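PDB 6Y60: capsid protein VP1 from Human polyomavirus 12, which probably forms, as disulfide-linked pentamers, the T=7 icosahedral capsid of the virus, and here carries sialic acid bound at its surface. Local coordinates for residues F42-T47 with H256-G261; E53-P58 with H144-P149; E88-K93 with Q269-A274. All blocks are in the same frame, centred on the assembly; numbering follows the deposited sequence.

Contact 1 (F42-T47 with H256-G261); sequences FSEQVT and HQRFRG. With SIA (N-acetyl-alpha-neuraminic acid), chain K.
Phe42 and Ser43 run beside Phe259 and Arg260 in roughly opposite directions, the touching parts lying 146° apart end to end. A single bridge pairs Phe42 with Arg260, and Ser43 N donates to Phe259 O at 2.9 Å. Further along, Val46 N reaches Gln257 O in a straighter bond than that of Ser43 N. A water bridges Val46 O and Gln257 N, so the loop segment 42-47 is tied at several points to the start of strand 257-276 of the VP1 jelly roll, beside neighbouring subunits of the pentamer. Thr47 OG1, next in the chain, accepts from N5 of the sialic acid at 2.9 Å.

The side chains add a second layer. Ser43 OG, tucked between its own backbone N and carbonyl carbon (chi1 78°), accepts from Phe259 N at 2.9 Å and donates to Glu44 O, using the hydroxyl in both directions. The extended Arg258 brings NH2 to Ser43 O at 2.9 Å, in the carbonyl plane on a lone pair; the same nitrogen makes a salt bridge to Glu44 OE1 at 3.2 Å, from above the carboxylate plane. Its NE meets a water shared with Gln45 NE2. The Gln45 amide lies nearly parallel to the His256 ring, with OE1 over one face. At the far end the Arg260 guanidinium stacks flat on Phe42, planes 7° apart, while Arg260 CD sits over the ring face; Arg260 NH2 is bonded to Gly41 O and to Gln166 O of the third subunit. Val46 CG2 packs against Phe259 CE1.

Sharing one Arg258 nitrogen between the Ser43 carbonyl and the Glu44 carboxylate fixes that guanidinium, and the bonds at Val46 N and O probably help to set the chain just before Thr47.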
loop_
_atom_site.group_PDB
_atom_site.type_symbol
_atom_site.label_atom_id
_atom_site.label_comp_id
_atom_site.label_asym_id
_atom_site.label_seq_id
_atom_site.Cartn_x
_atom_site.Cartn_y
_atom_site.Cartn_z
ATOM N N PHE A 42 17.943 6.491 22.000
ATOM C CA PHE A 42 18.579 5.416 21.224
ATOM C C PHE A 42 18.855 4.268 22.178
ATOM O O PHE A 42 18.752 4.441 23.415
ATOM C CB PHE A 42 19.878 5.891 20.587
ATOM C CG PHE A 42 19.789 6.953 19.520
ATOM C CD1 PHE A 42 19.736 8.297 19.848
ATOM C CD2 PHE A 42 19.899 6.622 18.185
ATOM C CE1 PHE A 42 19.728 9.277 18.873
ATOM C CE2 PHE A 42 19.910 7.602 17.205
ATOM C CZ PHE A 42 19.822 8.930 17.553
ATOM N N SER A 43 19.214 3.115 21.635
ATOM C CA SER A 43 19.732 1.993 22.452
ATOM C C SER A 43 21.249 2.170 22.532
ATOM O O SER A 43 21.787 2.991 21.748
ATOM C CB SER A 43 19.343 0.656 21.873
ATOM O OG SER A 43 20.172 0.327 20.776
ATOM N N GLU A 44 21.915 1.402 23.388
ATOM C CA GLU A 44 23.380 1.200 23.249
ATOM C C GLU A 44 23.575 0.340 21.993
ATOM O O GLU A 44 22.575 -0.142 21.456
ATOM C CB GLU A 44 24.012 0.626 24.515
ATOM C CG GLU A 44 24.028 1.599 25.693
ATOM C CD GLU A 44 24.865 2.869 25.600
ATOM O OE1 GLU A 44 25.507 3.115 24.549
ATOM O OE2 GLU A 44 24.854 3.640 26.600
ATOM N N GLN A 45 24.809 0.254 21.509
ATOM C CA GLN A 45 25.200 -0.571 20.347
ATOM C C GLN A 45 24.736 -2.002 20.581
ATOM O O GLN A 45 25.069 -2.615 21.642
ATOM C CB GLN A 45 26.702 -0.447 20.071
ATOM C CG GLN A 45 27.059 0.878 19.422
ATOM C CD GLN A 45 28.525 0.966 19.069
ATOM O OE1 GLN A 45 29.316 0.082 19.394
ATOM N NE2 GLN A 45 28.866 1.976 18.310
ATOM N N VAL A 46 23.979 -2.521 19.618
ATOM C CA VAL A 46 23.352 -3.857 19.754
ATOM C C VAL A 46 24.427 -4.907 19.558
ATOM O O VAL A 46 25.057 -4.915 18.467
ATOM C CB VAL A 46 22.182 -4.011 18.767
ATOM C CG1 VAL A 46 21.661 -5.448 18.690
ATOM C CG2 VAL A 46 21.072 -3.032 19.107
ATOM N N THR A 47 24.566 -5.803 20.549
ATOM C CA THR A 47 25.441 -6.989 20.454
ATOM C C THR A 47 24.576 -8.207 20.123
ATOM O O THR A 47 23.356 -8.211 20.431
ATOM C CB THR A 47 26.293 -7.162 21.722
ATOM O OG1 THR A 47 25.470 -7.658 22.781
ATOM C CG2 THR A 47 26.989 -5.877 22.133
ATOM N N HIS A 256 28.181 -1.024 13.872
ATOM C CA HIS A 256 27.363 -1.270 15.088
ATOM C C HIS A 256 26.078 -0.451 14.969
ATOM O O HIS A 256 26.151 0.720 14.515
ATOM C CB HIS A 256 28.124 -0.849 16.338
ATOM C CG HIS A 256 29.363 -1.622 16.607
ATOM N ND1 HIS A 256 29.339 -2.777 17.340
ATOM C CD2 HIS A 256 30.659 -1.371 16.305
ATOM C CE1 HIS A 256 30.578 -3.229 17.472
ATOM N NE2 HIS A 256 31.408 -2.380 16.848
ATOM N N GLN A 257 24.940 -1.023 15.368
ATOM C CA GLN A 257 23.645 -0.322 15.188
ATOM C C GLN A 257 23.000 -0.003 16.538
ATOM O O GLN A 257 23.273 -0.693 17.518
ATOM C CB GLN A 257 22.714 -1.128 14.279
ATOM C CG GLN A 257 23.240 -1.217 12.859
ATOM C CD GLN A 257 22.327 -1.986 11.939
ATOM O OE1 GLN A 257 22.360 -3.222 11.915
ATOM N NE2 GLN A 257 21.564 -1.252 11.146
ATOM N N ARG A 258 22.134 0.998 16.522
ATOM C CA ARG A 258 21.335 1.414 17.704
ATOM C C ARG A 258 19.855 1.530 17.336
ATOM O O ARG A 258 19.537 2.202 16.332
ATOM C CB ARG A 258 21.815 2.777 18.198
ATOM C CG ARG A 258 23.222 2.797 18.749
ATOM C CD ARG A 258 23.640 4.248 18.938
ATOM N NE ARG A 258 24.991 4.317 19.469
ATOM C CZ ARG A 258 25.361 4.279 20.748
ATOM N NH1 ARG A 258 26.655 4.350 21.033
ATOM N NH2 ARG A 258 24.484 4.183 21.732
ATOM N N PHE A 259 18.969 0.991 18.173
ATOM C CA PHE A 259 17.527 1.307 18.052
ATOM C C PHE A 259 17.367 2.821 18.180
ATOM O O PHE A 259 18.087 3.447 18.973
ATOM C CB PHE A 259 16.681 0.605 19.104
ATOM C CG PHE A 259 16.532 -0.879 18.930
ATOM C CD1 PHE A 259 17.441 -1.754 19.509
ATOM C CD2 PHE A 259 15.432 -1.404 18.279
ATOM C CE1 PHE A 259 17.271 -3.123 19.409
ATOM C CE2 PHE A 259 15.296 -2.777 18.127
ATOM C CZ PHE A 259 16.207 -3.629 18.696
ATOM N N ARG A 260 16.411 3.361 17.435
ATOM C CA ARG A 260 15.983 4.776 17.451
ATOM C C ARG A 260 14.469 4.777 17.605
ATOM O O ARG A 260 13.800 4.068 16.858
ATOM C CB ARG A 260 16.457 5.527 16.205
ATOM C CG ARG A 260 15.958 6.968 16.109
ATOM C CD ARG A 260 16.283 7.819 17.336
ATOM N NE ARG A 260 16.047 9.231 17.076
ATOM C CZ ARG A 260 15.877 10.159 18.025
ATOM N NH1 ARG A 260 15.683 11.420 17.686
ATOM N NH2 ARG A 260 15.896 9.830 19.305
ATOM N N GLY A 261 13.981 5.498 18.611
ATOM C CA GLY A 261 12.551 5.668 18.895
ATOM C C GLY A 261 12.221 7.130 18.963
ATOM O O GLY A 261 13.158 7.981 18.939
HETATM C C1 SIA K . 29.505 -8.130 25.199
HETATM C C2 SIA K . 29.615 -9.631 25.300
HETATM C C3 SIA K . 28.532 -10.102 26.288
HETATM C C4 SIA K . 27.092 -10.015 25.756
HETATM C C5 SIA K . 26.967 -10.613 24.343
HETATM C C6 SIA K . 28.040 -9.952 23.492
HETATM C C7 SIA K . 28.031 -10.356 22.024
HETATM C C8 SIA K . 29.241 -9.813 21.254
HETATM C C9 SIA K . 29.023 -9.831 19.721
HETATM C C10 SIA K . 24.664 -11.165 23.738
HETATM C C11 SIA K . 23.389 -10.544 23.235
HETATM N N5 SIA K . 25.653 -10.326 23.815
HETATM O O1A SIA K . 28.996 -7.485 26.157
HETATM O O1B SIA K . 29.890 -7.566 24.164
HETATM O O4 SIA K . 26.191 -10.723 26.644
HETATM O O6 SIA K . 29.307 -10.299 24.054
HETATM O O7 SIA K . 27.989 -11.770 21.929
HETATM O O8 SIA K . 29.480 -8.468 21.654
HETATM O O9 SIA K . 28.078 -8.825 19.277
HETATM O O10 SIA K . 24.743 -12.330 24.090
HETATM O O HOH W 1 27.395 4.077 17.744
HETATM O O HOH W 2 24.849 -3.727 16.134
HETATM O O HOH W 3 27.655 -3.976 18.755
#

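Contact 2 (E53-P58 with H144-P149); sequences ETDRPP and HLVQYP. With SIA (N-acetyl-alpha-neuraminic acid), chain K.
Gln147 and Asp55 supply the direct backbone bond between these two loops, which run side by side in similar directions, 25° apart: Gln147 N donates to Asp55 O at 3.0 Å. Arg56 CA adds a C-H...O contact to Gln147 O. Waters extend the pairing, one joining Asp55 N to Leu145 O and another donating to both Pro57 O and Gln147 O.

Among side chains, a polar link joins Arg56 and Gln147, which lie alongside each other. Arg56 NE donates to Gln147 OE1 at 2.6 Å, from above the plane of the amide carbonyl and not on a lone pair, and NH2 adds a weak bond to the same oxygen. The two flat groups are turned 66° apart.

Apolar contacts join Pro57 to Val146 and Tyr148: Pro57 CD rests 3.7 Å from Val146 CG1, and Pro57 CG approaches the Tyr148 ring obliquely. Asp55 sets OD2 against the methyl CG2 of Val146, while OD1 pairs with His106 of the second subunit.

The backbone of Arg56 grips the sialic acid twice: N donates to O10 of the N-acetyl group at 3.0 Å, almost straight at 175°, and Arg56 O accepts from O4 at 2.6 Å. Sialic acid held by surface loops of VP1 is a feature of polyomavirus capsids; here Thr47, Val48 O and Arg111 of the second subunit also bond to it.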
loop_
_atom_site.group_PDB
_atom_site.type_symbol
_atom_site.label_atom_id
_atom_site.label_comp_id
_atom_site.label_asym_id
_atom_site.label_seq_id
_atom_site.Cartn_x
_atom_site.Cartn_y
_atom_site.Cartn_z
ATOM N N GLU A 53 22.594 -20.532 23.715
ATOM C CA GLU A 53 22.668 -20.877 25.160
ATOM C C GLU A 53 23.434 -19.814 25.946
ATOM O O GLU A 53 23.432 -19.936 27.170
ATOM C CB GLU A 53 23.340 -22.235 25.332
ATOM C CG GLU A 53 22.607 -23.353 24.617
ATOM C CD GLU A 53 22.863 -23.474 23.122
ATOM O OE1 GLU A 53 23.845 -22.857 22.621
ATOM O OE2 GLU A 53 22.078 -24.193 22.459
ATOM N N THR A 54 24.071 -18.833 25.288
ATOM C CA THR A 54 24.788 -17.713 25.951
ATOM C C THR A 54 24.253 -16.366 25.473
ATOM O O THR A 54 24.978 -15.360 25.531
ATOM C CB THR A 54 26.304 -17.776 25.718
ATOM O OG1 THR A 54 26.505 -17.860 24.309
ATOM C CG2 THR A 54 26.949 -18.934 26.449
ATOM N N ASP A 55 22.977 -16.324 25.131
ATOM C CA ASP A 55 22.281 -15.114 24.618
ATOM C C ASP A 55 21.917 -14.210 25.811
ATOM O O ASP A 55 20.945 -14.484 26.504
ATOM C CB ASP A 55 21.094 -15.611 23.800
ATOM C CG ASP A 55 20.338 -14.546 23.040
ATOM O OD1 ASP A 55 20.676 -13.372 23.186
ATOM O OD2 ASP A 55 19.415 -14.935 22.325
ATOM N N ARG A 56 22.696 -13.174 26.053
ATOM C CA ARG A 56 22.608 -12.334 27.266
ATOM C C ARG A 56 22.588 -10.892 26.797
ATOM O O ARG A 56 23.644 -10.272 26.727
ATOM C CB ARG A 56 23.809 -12.552 28.202
ATOM C CG ARG A 56 23.731 -13.797 29.075
ATOM C CD ARG A 56 24.981 -14.061 29.922
ATOM N NE ARG A 56 25.125 -15.498 30.172
ATOM C CZ ARG A 56 26.043 -16.297 29.628
ATOM N NH1 ARG A 56 26.956 -15.814 28.805
ATOM N NH2 ARG A 56 26.033 -17.595 29.899
ATOM N N PRO A 57 21.413 -10.326 26.438
ATOM C CA PRO A 57 21.340 -8.923 26.065
ATOM C C PRO A 57 21.418 -7.975 27.262
ATOM O O PRO A 57 20.579 -8.022 28.155
ATOM C CB PRO A 57 19.962 -8.829 25.400
ATOM C CG PRO A 57 19.141 -9.850 26.141
ATOM C CD PRO A 57 20.105 -10.994 26.354
ATOM N N PRO A 58 22.401 -7.062 27.289
ATOM C CA PRO A 58 22.427 -5.995 28.290
ATOM C C PRO A 58 21.154 -5.142 28.201
ATOM O O PRO A 58 20.683 -4.941 27.091
ATOM C CB PRO A 58 23.677 -5.194 27.922
ATOM C CG PRO A 58 24.579 -6.214 27.218
ATOM C CD PRO A 58 23.612 -7.094 26.449
ATOM N N HIS A 144 13.372 -19.053 24.015
ATOM C CA HIS A 144 13.150 -19.373 25.443
ATOM C C HIS A 144 14.485 -19.399 26.191
ATOM O O HIS A 144 14.442 -19.339 27.444
ATOM C CB HIS A 144 12.356 -20.670 25.582
ATOM C CG HIS A 144 13.153 -21.918 25.420
ATOM N ND1 HIS A 144 13.756 -22.534 26.495
ATOM C CD2 HIS A 144 13.388 -22.698 24.344
ATOM C CE1 HIS A 144 14.362 -23.628 26.081
ATOM N NE2 HIS A 144 14.161 -23.746 24.755
ATOM N N LEU A 145 15.621 -19.455 25.486
ATOM C CA LEU A 145 16.935 -19.647 26.150
ATOM C C LEU A 145 17.568 -18.317 26.495
ATOM O O LEU A 145 18.611 -18.370 27.148
ATOM C CB LEU A 145 17.876 -20.504 25.304
ATOM C CG LEU A 145 17.462 -21.971 25.253
ATOM C CD1 LEU A 145 18.353 -22.737 24.291
ATOM C CD2 LEU A 145 17.491 -22.600 26.654
ATOM N N VAL A 146 16.950 -17.187 26.141
ATOM C CA VAL A 146 17.557 -15.866 26.460
ATOM C C VAL A 146 17.702 -15.762 27.990
ATOM O O VAL A 146 16.731 -16.076 28.710
ATOM C CB VAL A 146 16.774 -14.678 25.875
ATOM C CG1 VAL A 146 17.305 -13.343 26.387
ATOM C CG2 VAL A 146 16.794 -14.722 24.354
ATOM N N GLN A 147 18.863 -15.293 28.444
ATOM C CA GLN A 147 19.124 -14.911 29.853
ATOM C C GLN A 147 19.069 -13.389 29.953
ATOM O O GLN A 147 20.038 -12.742 29.512
ATOM C CB GLN A 147 20.497 -15.420 30.299
ATOM C CG GLN A 147 20.629 -16.940 30.291
ATOM C CD GLN A 147 22.079 -17.357 30.193
ATOM O OE1 GLN A 147 22.963 -16.756 30.811
ATOM N NE2 GLN A 147 22.350 -18.348 29.352
ATOM N N TYR A 148 17.959 -12.864 30.472
ATOM C CA TYR A 148 17.686 -11.415 30.629
ATOM C C TYR A 148 18.403 -10.919 31.880
ATOM O O TYR A 148 18.527 -11.639 32.859
ATOM C CB TYR A 148 16.179 -11.139 30.645
ATOM C CG TYR A 148 15.549 -11.365 29.292
ATOM C CD1 TYR A 148 15.698 -10.423 28.287
ATOM C CD2 TYR A 148 14.866 -12.535 28.990
ATOM C CE1 TYR A 148 15.170 -10.625 27.022
ATOM C CE2 TYR A 148 14.339 -12.754 27.728
ATOM C CZ TYR A 148 14.485 -11.790 26.741
ATOM O OH TYR A 148 13.991 -11.981 25.481
ATOM N N PRO A 149 18.906 -9.678 31.867
ATOM C CA PRO A 149 19.611 -9.118 33.019
ATOM C C PRO A 149 18.697 -8.667 34.163
ATOM O O PRO A 149 17.533 -8.347 33.923
ATOM C CB PRO A 149 20.296 -7.884 32.432
ATOM C CG PRO A 149 19.392 -7.457 31.302
ATOM C CD PRO A 149 18.810 -8.736 30.739
HETATM C C1 SIA K . 29.505 -8.130 25.199
HETATM C C2 SIA K . 29.615 -9.631 25.300
HETATM C C3 SIA K . 28.532 -10.102 26.288
HETATM C C4 SIA K . 27.092 -10.015 25.756
HETATM C C5 SIA K . 26.967 -10.613 24.343
HETATM C C6 SIA K . 28.040 -9.952 23.492
HETATM C C7 SIA K . 28.031 -10.356 22.024
HETATM C C8 SIA K . 29.241 -9.813 21.254
HETATM C C9 SIA K . 29.023 -9.831 19.721
HETATM C C10 SIA K . 24.664 -11.165 23.738
HETATM C C11 SIA K . 23.389 -10.544 23.235
HETATM N N5 SIA K . 25.653 -10.326 23.815
HETATM O O1A SIA K . 28.996 -7.485 26.157
HETATM O O1B SIA K . 29.890 -7.566 24.164
HETATM O O4 SIA K . 26.191 -10.723 26.644
HETATM O O6 SIA K . 29.307 -10.299 24.054
HETATM O O7 SIA K . 27.989 -11.770 21.929
HETATM O O8 SIA K . 29.480 -8.468 21.654
HETATM O O9 SIA K . 28.078 -8.825 19.277
HETATM O O10 SIA K . 24.743 -12.330 24.090
HETATM O O HOH W 4 20.978 -18.028 26.468
HETATM O O HOH W 5 21.391 -10.453 29.910
#

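Contact 3 (E88-K93 with Q269-A274); sequences EAVSVK and QLRKRA
Glu88 meets Arg271 and Arg273 at the heart of a salt-bridge network laid over an antiparallel pair of strands, part of the beta-sheet framework of the VP1 jelly roll. Each arginine grips the carboxylate side-on with two nitrogens. Arg271 NE donates to Glu88 OE1 at 2.8 Å and its NH2 to OE2; Arg273 NE also donates to OE1, and Arg273 NH1 to OE2 at 2.9 Å. The two guanidinium groups approach from opposite faces of the carboxylate, so each oxygen takes two donors and the group is pinned against rotation. OE2 has a further partner in Gly230 N. So much positive charge around it would be expected to keep the carboxylate ionised.

Glu88 reaches the pair fully extended, CG anti to the backbone N (chi1 -174°), whereas Arg273 bends at chi2 and chi3 to curl back toward it. Val90 CG1 lies over one face of the Arg271 guanidinium, 3.5 Å from NE, backing it with an apolar surface.

The backbones hold these groups in place. Glu88 and Arg271 form a hydrogen-bonded pair, with Glu88 N to Arg271 O at 2.9 Å; Ala89 and Leu270 are the neighbouring non-hydrogen-bonded pair, and Leu270 CD2 packs on Ala89. The register then slips by one residue in a beta bulge: Val90 N donates to Gln269 O, and Gln269 N to Ser91 O, which brings Ser91 opposite Gln269. The bulge turns the Val90 side chain toward the partner strand. The strand axes come within 4.7 Å, at 146°.

Past the bulge, Gln269 turns its amide so that OE1 meets Ser91 OG, at a separation shorter than usual whose exact length is doubtful, while Gln269 NE2 donates to Gln21 OE1.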
loop_
_atom_site.group_PDB
_atom_site.type_symbol
_atom_site.label_atom_id
_atom_site.label_comp_id
_atom_site.label_asym_id
_atom_site.label_seq_id
_atom_site.Cartn_x
_atom_site.Cartn_y
_atom_site.Cartn_z
ATOM N N GLU A 88 -14.257 8.646 32.254
ATOM C CA GLU A 88 -14.430 7.727 31.110
ATOM C C GLU A 88 -13.683 8.357 29.944
ATOM O O GLU A 88 -13.999 9.510 29.613
ATOM C CB GLU A 88 -15.897 7.622 30.733
ATOM C CG GLU A 88 -16.164 6.599 29.663
ATOM C CD GLU A 88 -17.592 6.620 29.178
ATOM O OE1 GLU A 88 -18.370 7.425 29.707
ATOM O OE2 GLU A 88 -17.909 5.848 28.258
ATOM N N ALA A 89 -12.686 7.672 29.395
ATOM C CA ALA A 89 -11.943 8.180 28.218
ATOM C C ALA A 89 -12.811 7.947 26.985
ATOM O O ALA A 89 -13.092 6.785 26.711
ATOM C CB ALA A 89 -10.620 7.466 28.111
ATOM N N VAL A 90 -13.269 8.992 26.293
ATOM C CA VAL A 90 -14.209 8.810 25.149
ATOM C C VAL A 90 -13.420 8.832 23.833
ATOM O O VAL A 90 -13.869 8.215 22.854
ATOM C CB VAL A 90 -15.362 9.833 25.162
ATOM C CG1 VAL A 90 -16.019 9.885 26.528
ATOM C CG2 VAL A 90 -14.926 11.211 24.751
ATOM N N SER A 91 -12.289 9.523 23.795
ATOM C CA SER A 91 -11.534 9.695 22.543
ATOM C C SER A 91 -10.107 10.135 22.848
ATOM O O SER A 91 -9.801 10.506 23.997
ATOM C CB SER A 91 -12.252 10.652 21.626
ATOM O OG SER A 91 -12.248 11.954 22.160
ATOM N N VAL A 92 -9.247 10.036 21.837
ATOM C CA VAL A 92 -7.823 10.425 21.966
ATOM C C VAL A 92 -7.345 10.958 20.618
ATOM O O VAL A 92 -7.677 10.350 19.586
ATOM C CB VAL A 92 -6.966 9.243 22.445
ATOM C CG1 VAL A 92 -7.025 8.043 21.501
ATOM C CG2 VAL A 92 -5.537 9.692 22.677
ATOM N N LYS A 93 -6.592 12.047 20.660
ATOM C CA LYS A 93 -5.696 12.466 19.562
ATOM C C LYS A 93 -4.288 12.058 19.939
ATOM O O LYS A 93 -3.814 12.502 21.007
ATOM C CB LYS A 93 -5.720 13.976 19.363
ATOM C CG LYS A 93 -7.066 14.570 19.017
ATOM C CD LYS A 93 -6.898 15.988 18.539
ATOM C CE LYS A 93 -7.540 16.200 17.198
ATOM N NZ LYS A 93 -8.328 17.445 17.205
ATOM N N GLN A 269 -9.888 12.970 25.706
ATOM C CA GLN A 269 -11.146 13.654 26.081
ATOM C C GLN A 269 -11.824 12.738 27.104
ATOM O O GLN A 269 -11.981 11.526 26.820
ATOM C CB GLN A 269 -11.988 13.934 24.832
ATOM C CG GLN A 269 -11.328 14.812 23.758
ATOM C CD GLN A 269 -10.121 14.266 22.997
ATOM O OE1 GLN A 269 -10.200 13.340 22.161
ATOM N NE2 GLN A 269 -8.978 14.919 23.204
ATOM N N LEU A 270 -12.151 13.251 28.289
ATOM C CA LEU A 270 -12.843 12.446 29.330
ATOM C C LEU A 270 -14.193 13.088 29.679
ATOM O O LEU A 270 -14.370 14.300 29.486
ATOM C CB LEU A 270 -11.956 12.365 30.565
ATOM C CG LEU A 270 -10.548 11.823 30.333
ATOM C CD1 LEU A 270 -9.526 12.768 30.915
ATOM C CD2 LEU A 270 -10.374 10.435 30.928
ATOM N N ARG A 271 -15.107 12.289 30.212
ATOM C CA ARG A 271 -16.411 12.759 30.749
ATOM C C ARG A 271 -16.630 11.993 32.051
ATOM O O ARG A 271 -15.958 10.950 32.238
ATOM C CB ARG A 271 -17.530 12.566 29.720
ATOM C CG ARG A 271 -17.862 11.105 29.461
ATOM C CD ARG A 271 -18.972 10.967 28.445
ATOM N NE ARG A 271 -19.146 9.581 28.058
ATOM C CZ ARG A 271 -19.767 9.176 26.956
ATOM N NH1 ARG A 271 -20.319 10.054 26.143
ATOM N NH2 ARG A 271 -19.834 7.887 26.664
ATOM N N LYS A 272 -17.513 12.486 32.920
ATOM C CA LYS A 272 -17.902 11.762 34.159
ATOM C C LYS A 272 -18.946 10.706 33.798
ATOM O O LYS A 272 -19.852 10.970 33.022
ATOM C CB LYS A 272 -18.392 12.753 35.220
ATOM C CG LYS A 272 -17.329 13.726 35.710
ATOM C CD LYS A 272 -17.836 15.111 36.092
ATOM C CE LYS A 272 -16.869 16.218 35.710
ATOM N N ARG A 273 -18.813 9.517 34.324
ATOM C CA ARG A 273 -19.785 8.439 34.076
ATOM C C ARG A 273 -20.141 7.886 35.443
ATOM O O ARG A 273 -19.207 7.564 36.196
ATOM C CB ARG A 273 -19.185 7.409 33.121
ATOM C CG ARG A 273 -19.847 6.042 33.151
ATOM C CD ARG A 273 -21.020 5.943 32.211
ATOM N NE ARG A 273 -20.540 5.800 30.849
ATOM C CZ ARG A 273 -21.213 5.218 29.873
ATOM N NH1 ARG A 273 -20.680 5.134 28.665
ATOM N NH2 ARG A 273 -22.416 4.716 30.102
ATOM N N ALA A 274 -21.438 7.819 35.744
ATOM C CA ALA A 274 -21.966 7.197 36.972
ATOM C C ALA A 274 -21.810 5.682 36.867
ATOM O O ALA A 274 -22.129 5.138 35.796
ATOM C CB ALA A 274 -23.402 7.606 37.170
#

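Overall arrangement
Contacts 1 and 2 form one neighbourhood: their centres are about 17 Å apart, Thr47 OG1 comes within 4.2 Å of Pro58 CD, and both touch the same sialic acid and the second subunit. Both segments of contact 2 lie between those of contact 1 in the sequence. The sugar bonds to Thr47 of contact 1 and Arg56 of contact 2, with Val48 O and Arg111 of the second subunit also bonded to it. Contact 3 stands apart on the other side of the chain's centre, about 37 Å from contact 1 and about 42 Å from contact 2, centre to centre. Strand 257-276 nevertheless runs from contact 1 to contact 3, so one strand spans the glycan-proximal end and the distant salt-bridge network.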